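Local coordinates for protein adenylate kinase (Desulfovibrio gigas, PDB 2XB4) that probably catalyses the reversible transfer of the terminal phosphate between ATP and AMP, giving two ADP, and carries a bound zinc ion, at residues I112-V118 with D206-S210. Sequence-based numbering, arbitrary orientation.
Sequences ILLPREV and DGEGS
Asp206 pairs in parallel with Leu113, their CA atoms 5.3 Å apart, at the last bridge between strands 108-113 and 201-206. Its OD1 turns back to accept Glu208 N at 3.0 Å, met from above the carboxylate plane, which makes an Asx turn within the type I beta turn Asp206-Gly209. Gly207 N closes the strand pairing by donating to Leu113 O (2.8 Å). Two methyls close on the buried Gly207 backbone: Ile112 CG2 packs on its CA at 3.8 Å, and Leu114 CD1 sits 3.4 Å from its C. Glu208 holds CG anti to its carbonyl carbon (chi1 -58°) and runs extended beyond it, crossing Pro115 and Val118 at about a right angle; CG rests on Leu114 CD1, while the carboxylate oxygens meet carbon atoms of the other segment by van der Waals contact, OE1 3.5 Å from Pro115 CD and OE2 3.9 Å from Val118 CG2. The turn ends at Gly209, which is predicted to bind ATP. The pairing joins the carboxyl ends of an inner and an edge strand in the parallel 2-3-1-4-5 sheet of the adenylate kinase CORE, a P-loop fold, with Ile112 and Leu114 also touching Ser11 of the nucleotide-binding loop.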
loop_
_atom_site.group_PDB
_atom_site.type_symbol
_atom_site.label_atom_id
_atom_site.label_comp_id
_atom_site.label_asym_id
_atom_site.label_seq_id
_atom_site.Cartn_x
_atom_site.Cartn_y
_atom_site.Cartn_z
ATOM N N ILE A 112 21.699 -18.143 -10.420
ATOM C CA ILE A 112 22.120 -17.219 -9.371
ATOM C C ILE A 112 21.941 -17.933 -8.009
ATOM O O ILE A 112 20.837 -18.369 -7.680
ATOM C CB ILE A 112 21.308 -15.926 -9.396
ATOM C CG1 ILE A 112 21.398 -15.314 -10.818
ATOM C CG2 ILE A 112 21.879 -14.959 -8.264
ATOM C CD1 ILE A 112 20.435 -14.174 -11.013
ATOM N N LEU A 113 23.027 -18.013 -7.230
ATOM C CA LEU A 113 23.115 -18.857 -6.007
ATOM C C LEU A 113 22.983 -17.901 -4.866
ATOM O O LEU A 113 23.727 -16.885 -4.833
ATOM C CB LEU A 113 24.532 -19.485 -5.837
ATOM C CG LEU A 113 24.656 -20.814 -6.561
ATOM C CD1 LEU A 113 24.722 -20.617 -8.115
ATOM C CD2 LEU A 113 25.877 -21.530 -6.047
ATOM N N LEU A 114 22.107 -18.236 -3.912
ATOM C CA LEU A 114 21.986 -17.446 -2.689
ATOM C C LEU A 114 21.410 -18.406 -1.611
ATOM O O LEU A 114 20.477 -19.146 -1.917
ATOM C CB LEU A 114 20.973 -16.286 -3.016
ATOM C CG LEU A 114 20.929 -15.026 -2.202
ATOM C CD1 LEU A 114 22.249 -14.335 -2.563
ATOM C CD2 LEU A 114 19.849 -14.174 -2.644
ATOM N N PRO A 115 21.944 -18.402 -0.367
ATOM C CA PRO A 115 21.212 -19.189 0.604
ATOM C C PRO A 115 19.785 -18.688 0.834
ATOM O O PRO A 115 19.519 -17.483 0.795
ATOM C CB PRO A 115 22.066 -19.103 1.907
ATOM C CG PRO A 115 23.414 -18.560 1.481
ATOM C CD PRO A 115 23.177 -17.805 0.196
ATOM N N ARG A 116 18.864 -19.636 1.005
ATOM C CA ARG A 116 17.461 -19.288 1.211
ATOM C C ARG A 116 17.278 -18.253 2.338
ATOM O O ARG A 116 16.520 -17.326 2.137
ATOM C CB ARG A 116 16.624 -20.525 1.464
ATOM C CG ARG A 116 15.235 -20.258 1.992
ATOM C CD ARG A 116 14.512 -21.585 2.343
ATOM N NE ARG A 116 13.128 -21.224 2.671
ATOM C CZ ARG A 116 12.122 -22.067 2.529
ATOM N NH1 ARG A 116 12.382 -23.305 2.090
ATOM N NH2 ARG A 116 10.897 -21.690 2.858
ATOM N N GLU A 117 17.980 -18.334 3.478
ATOM C CA GLU A 117 17.752 -17.355 4.614
ATOM C C GLU A 117 18.171 -15.922 4.116
ATOM O O GLU A 117 17.547 -14.895 4.470
ATOM C CB GLU A 117 18.511 -17.699 5.962
ATOM C CG GLU A 117 17.904 -18.958 6.652
ATOM C CD GLU A 117 18.226 -19.160 8.211
ATOM O OE1 GLU A 117 19.289 -19.773 8.575
ATOM O OE2 GLU A 117 17.377 -18.734 9.071
ATOM N N VAL A 118 19.211 -15.888 3.328
ATOM C CA VAL A 118 19.725 -14.633 2.730
ATOM C C VAL A 118 18.694 -14.032 1.751
ATOM O O VAL A 118 18.353 -12.856 1.835
ATOM C CB VAL A 118 21.096 -14.760 2.113
ATOM C CG1 VAL A 118 21.481 -13.439 1.409
ATOM C CG2 VAL A 118 22.182 -15.143 3.228
ATOM N N ASP A 206 27.484 -15.939 -7.928
ATOM C CA ASP A 206 27.348 -15.758 -6.472
ATOM C C ASP A 206 26.517 -14.522 -6.234
ATOM O O ASP A 206 27.023 -13.389 -6.353
ATOM C CB ASP A 206 28.718 -15.527 -5.812
ATOM C CG ASP A 206 28.605 -15.118 -4.328
ATOM O OD1 ASP A 206 27.496 -15.173 -3.718
ATOM O OD2 ASP A 206 29.654 -14.712 -3.778
ATOM N N GLY A 207 25.267 -14.748 -5.832
ATOM C CA GLY A 207 24.266 -13.700 -5.651
ATOM C C GLY A 207 24.524 -12.721 -4.519
ATOM O O GLY A 207 23.849 -11.710 -4.470
ATOM N N GLU A 208 25.499 -12.983 -3.643
ATOM C CA GLU A 208 25.862 -12.059 -2.552
ATOM C C GLU A 208 26.830 -10.903 -2.978
ATOM O O GLU A 208 26.926 -9.933 -2.220
ATOM C CB GLU A 208 26.384 -12.801 -1.283
ATOM C CG GLU A 208 25.349 -13.845 -0.693
ATOM C CD GLU A 208 25.599 -14.367 0.752
ATOM O OE1 GLU A 208 25.860 -15.610 0.903
ATOM O OE2 GLU A 208 25.472 -13.555 1.745
ATOM N N GLY A 209 27.472 -10.958 -4.173
ATOM C CA GLY A 209 28.357 -9.865 -4.649
ATOM C C GLY A 209 27.507 -8.689 -5.120
ATOM O O GLY A 209 26.276 -8.804 -5.107
ATOM N N SER A 210 28.115 -7.567 -5.561
ATOM C CA SER A 210 27.327 -6.346 -5.904
ATOM C C SER A 210 26.650 -6.416 -7.298
ATOM O O SER A 210 26.993 -7.300 -8.092
ATOM C CB SER A 210 28.184 -5.090 -5.792
ATOM O OG SER A 210 28.481 -4.588 -7.080
#